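Local structure of dTDP-4-dehydrorhamnose 3,5-epimerase (Sulfolobus tokodaii, 2B9U) at residues L28-S33 and H107-I112. The protein probably catalyses the 3,5-epimerisation of dTDP-4-dehydro-6-deoxy-glucose to dTDP-4-dehydro-rhamnose, a step in making dTDP-L-rhamnose. Residues are numbered along the deposited sequence; the frame is centred on the assembly and turned at random.
Sequences LEVFKS and HYMLWI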
ATOM      1  N   LEU A  28       1.915  11.836  -1.074  1.00 19.19           N
ATOM      2  CA  LEU A  28       1.869  11.679   0.367  1.00 19.60           C
ATOM      3  C   LEU A  28       2.641  10.473   0.848  1.00 20.02           C
ATOM      4  O   LEU A  28       2.699   9.429   0.167  1.00 17.89           O
ATOM      5  CB  LEU A  28       0.425  11.547   0.880  1.00 19.52           C
ATOM      6  CG  LEU A  28      -0.451  10.391   0.400  1.00 19.43           C
ATOM      7  CD1 LEU A  28      -1.335   9.974   1.547  1.00 21.45           C
ATOM      8  CD2 LEU A  28      -1.307  10.795  -0.832  1.00 17.80           C
ATOM      9  N   GLU A  29       3.183  10.623   2.052  1.00 20.27           N
ATOM     10  CA  GLU A  29       3.627   9.491   2.848  1.00 21.39           C
ATOM     11  C   GLU A  29       2.403   8.900   3.530  1.00 21.40           C
ATOM     12  O   GLU A  29       1.703   9.582   4.292  1.00 21.18           O
ATOM     13  CB  GLU A  29       4.709   9.915   3.861  1.00 21.73           C
ATOM     14  CG  GLU A  29       5.902  10.564   3.182  1.00 23.11           C
ATOM     15  CD  GLU A  29       6.985  11.075   4.138  1.00 26.30           C
ATOM     16  OE1 GLU A  29       6.657  11.686   5.176  1.00 29.23           O
ATOM     17  OE2 GLU A  29       8.177  10.868   3.832  1.00 28.35           O
ATOM     18  N   VAL A  30       2.152   7.624   3.254  1.00 21.24           N
ATOM     19  CA  VAL A  30       1.007   6.933   3.791  1.00 21.61           C
ATOM     20  C   VAL A  30       1.321   6.364   5.195  1.00 22.94           C
ATOM     21  O   VAL A  30       0.541   6.536   6.115  1.00 22.52           O
ATOM     22  CB  VAL A  30       0.504   5.838   2.813  1.00 21.22           C
ATOM     23  CG1 VAL A  30      -0.707   5.095   3.377  1.00 20.79           C
ATOM     24  CG2 VAL A  30       0.199   6.451   1.431  1.00 19.22           C
ATOM     25  N   PHE A  31       2.469   5.708   5.336  1.00 23.82           N
ATOM     26  CA  PHE A  31       2.866   5.067   6.569  1.00 25.65           C
ATOM     27  C   PHE A  31       4.374   5.217   6.722  1.00 25.47           C
ATOM     28  O   PHE A  31       5.102   5.140   5.730  1.00 24.83           O
ATOM     29  CB  PHE A  31       2.447   3.586   6.529  1.00 27.23           C
ATOM     30  CG  PHE A  31       3.301   2.687   7.361  1.00 30.80           C
ATOM     31  CD1 PHE A  31       3.064   2.549   8.716  1.00 35.01           C
ATOM     32  CD2 PHE A  31       4.350   1.979   6.792  1.00 34.06           C
ATOM     33  CE1 PHE A  31       3.847   1.723   9.494  1.00 35.46           C
ATOM     34  CE2 PHE A  31       5.131   1.141   7.557  1.00 36.70           C
ATOM     35  CZ  PHE A  31       4.889   1.022   8.917  1.00 36.85           C
ATOM     36  N   LYS A  32       4.832   5.462   7.957  1.00 25.78           N
ATOM     37  CA  LYS A  32       6.272   5.504   8.291  1.00 26.35           C
ATOM     38  C   LYS A  32       6.518   4.823   9.623  1.00 26.70           C
ATOM     39  O   LYS A  32       5.927   5.196  10.643  1.00 25.42           O
ATOM     40  CB  LYS A  32       6.819   6.933   8.379  1.00 26.44           C
ATOM     41  CG  LYS A  32       6.751   7.747   7.103  1.00 27.69           C
ATOM     42  CD  LYS A  32       7.218   9.172   7.333  1.00 29.51           C
ATOM     43  CE  LYS A  32       8.724   9.296   7.338  1.00 30.57           C
ATOM     44  NZ  LYS A  32       9.104  10.737   7.168  1.00 34.04           N
ATOM     45  N   SER A  33       7.403   3.830   9.602  1.00 27.90           N
ATOM     46  CA  SER A  33       7.643   2.954  10.750  1.00 30.03           C
ATOM     47  C   SER A  33       7.844   3.728  12.065  1.00 30.99           C
ATOM     48  O   SER A  33       7.195   3.432  13.064  1.00 31.49           O
ATOM     49  CB  SER A  33       8.849   2.050  10.476  1.00 30.19           C
ATOM     50  OG  SER A  33       9.184   1.297  11.626  1.00 32.22           O
ATOM     51  N   HIS A 107      -7.912  10.822   2.215  1.00 22.57           N
ATOM     52  CA  HIS A 107      -6.762   9.922   2.382  1.00 22.82           C
ATOM     53  C   HIS A 107      -6.507   9.545   3.841  1.00 23.17           C
ATOM     54  O   HIS A 107      -5.379   9.234   4.216  1.00 23.21           O
ATOM     55  CB  HIS A 107      -5.483  10.499   1.747  1.00 21.91           C
ATOM     56  CG  HIS A 107      -5.537  10.582   0.258  1.00 20.91           C
ATOM     57  ND1 HIS A 107      -5.471   9.468  -0.553  1.00 20.62           N
ATOM     58  CD2 HIS A 107      -5.679  11.641  -0.568  1.00 19.29           C
ATOM     59  CE1 HIS A 107      -5.566   9.840  -1.817  1.00 18.58           C
ATOM     60  NE2 HIS A 107      -5.699  11.152  -1.852  1.00 21.10           N
ATOM     61  N   TYR A 108      -7.559   9.581   4.665  1.00 23.80           N
ATOM     62  CA  TYR A 108      -7.462   9.125   6.064  1.00 23.72           C
ATOM     63  C   TYR A 108      -7.381   7.605   6.167  1.00 23.96           C
ATOM     64  O   TYR A 108      -7.828   6.856   5.263  1.00 24.05           O
ATOM     65  CB  TYR A 108      -8.662   9.600   6.914  1.00 24.20           C
ATOM     66  CG  TYR A 108      -8.825  11.106   7.104  1.00 23.98           C
ATOM     67  CD1 TYR A 108      -7.769  11.983   6.909  1.00 24.15           C
ATOM     68  CD2 TYR A 108     -10.042  11.631   7.519  1.00 24.73           C
ATOM     69  CE1 TYR A 108      -7.925  13.358   7.096  1.00 25.96           C
ATOM     70  CE2 TYR A 108     -10.208  12.999   7.717  1.00 26.27           C
ATOM     71  CZ  TYR A 108      -9.148  13.856   7.506  1.00 26.37           C
ATOM     72  OH  TYR A 108      -9.323  15.216   7.692  1.00 28.48           O
ATOM     73  N   MET A 109      -6.823   7.167   7.293  1.00 23.58           N
ATOM     74  CA  MET A 109      -6.583   5.763   7.585  1.00 24.15           C
ATOM     75  C   MET A 109      -7.151   5.460   8.957  1.00 23.98           C
ATOM     76  O   MET A 109      -7.206   6.335   9.805  1.00 23.29           O
ATOM     77  CB  MET A 109      -5.076   5.478   7.613  1.00 24.25           C
ATOM     78  CG  MET A 109      -4.401   5.407   6.243  1.00 25.71           C
ATOM     79  SD  MET A 109      -2.612   5.547   6.402  1.00 30.68           S
ATOM     80  CE  MET A 109      -2.440   7.335   6.511  1.00 25.19           C
ATOM     81  N   LEU A 110      -7.555   4.214   9.160  1.00 24.46           N
ATOM     82  CA  LEU A 110      -7.994   3.716  10.459  1.00 24.85           C
ATOM     83  C   LEU A 110      -7.052   2.604  10.851  1.00 24.64           C
ATOM     84  O   LEU A 110      -6.889   1.617  10.091  1.00 24.11           O
ATOM     85  CB  LEU A 110      -9.375   3.082  10.346  1.00 25.22           C
ATOM     86  CG  LEU A 110     -10.641   3.540  11.053  1.00 27.58           C
ATOM     87  CD1 LEU A 110     -11.394   2.286  11.461  1.00 26.71           C
ATOM     88  CD2 LEU A 110     -10.379   4.442  12.254  1.00 25.47           C
ATOM     89  N   TRP A 111      -6.454   2.745  12.034  1.00 24.48           N
ATOM     90  CA  TRP A 111      -5.733   1.645  12.672  1.00 24.03           C
ATOM     91  C   TRP A 111      -6.686   0.897  13.588  1.00 24.25           C
ATOM     92  O   TRP A 111      -7.343   1.492  14.472  1.00 23.62           O
ATOM     93  CB  TRP A 111      -4.512   2.139  13.434  1.00 24.04           C
ATOM     94  CG  TRP A 111      -4.058   1.219  14.575  1.00 23.57           C
ATOM     95  CD1 TRP A 111      -4.188   1.458  15.919  1.00 24.02           C
ATOM     96  CD2 TRP A 111      -3.404  -0.060  14.458  1.00 23.64           C
ATOM     97  NE1 TRP A 111      -3.661   0.411  16.642  1.00 24.34           N
ATOM     98  CE2 TRP A 111      -3.185  -0.539  15.772  1.00 24.52           C
ATOM     99  CE3 TRP A 111      -2.999  -0.855  13.371  1.00 23.39           C
ATOM    100  CZ2 TRP A 111      -2.545  -1.758  16.031  1.00 25.26           C
ATOM    101  CZ3 TRP A 111      -2.374  -2.088  13.636  1.00 23.12           C
ATOM    102  CH2 TRP A 111      -2.155  -2.519  14.953  1.00 23.34           C
ATOM    103  N   ILE A 112      -6.769  -0.409  13.342  1.00 24.03           N
ATOM    104  CA  ILE A 112      -7.655  -1.321  14.049  1.00 24.10           C
ATOM    105  C   ILE A 112      -6.804  -2.439  14.698  1.00 24.83           C
ATOM    106  O   ILE A 112      -6.367  -3.378  14.017  1.00 24.72           O
ATOM    107  CB  ILE A 112      -8.702  -1.970  13.110  1.00 23.90           C
ATOM    108  CG1 ILE A 112      -9.437  -0.918  12.259  1.00 22.55           C
ATOM    109  CG2 ILE A 112      -9.680  -2.858  13.925  1.00 23.90           C
ATOM    110  CD1 ILE A 112     -10.357  -1.516  11.225  1.00 22.05           C
TER
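The CA atoms come nearest at Val30 and His107, 8.4 Å apart, and no hydrogen bond joins the two segments. Val30 kinks the strand locally, its psi of -47° departing from the extended values of its neighbours, while His107, in a left-handed conformation, leads into strand 109-112. Side chains bridge the gap. Met109 reaches across to Val30, its SD 3.6 Å from Val30 CG1; a bend at the thioether (chi3 -82°) sets CE against the backbone carbonyl, 3.1 Å from Val30 O. At the other end, Leu28 CD2 sits squarely over one face of the His107 imidazole, a CH-pi contact 4.3 Å from the ring centroid, and Leu28 CD1 lies 4.2 Å from His107 CB. Phe74 of strand 70-75 packs against Val30, His107 and Met109, and Pro17 touches both Leu28 and Met109. An alanine in place of Met109 would probably open a gap beside Val30 CG1 and leave the Val30 carbonyl without the SD and CE packed against it. Both strands pair with strand 12-22, and strand 25-32 also pairs antiparallel with a strand of the second subunit; this buried packing belongs to a curled sheet of the jelly-roll-like, cupin-type barrel, and that sheet runs on across the dimer interface.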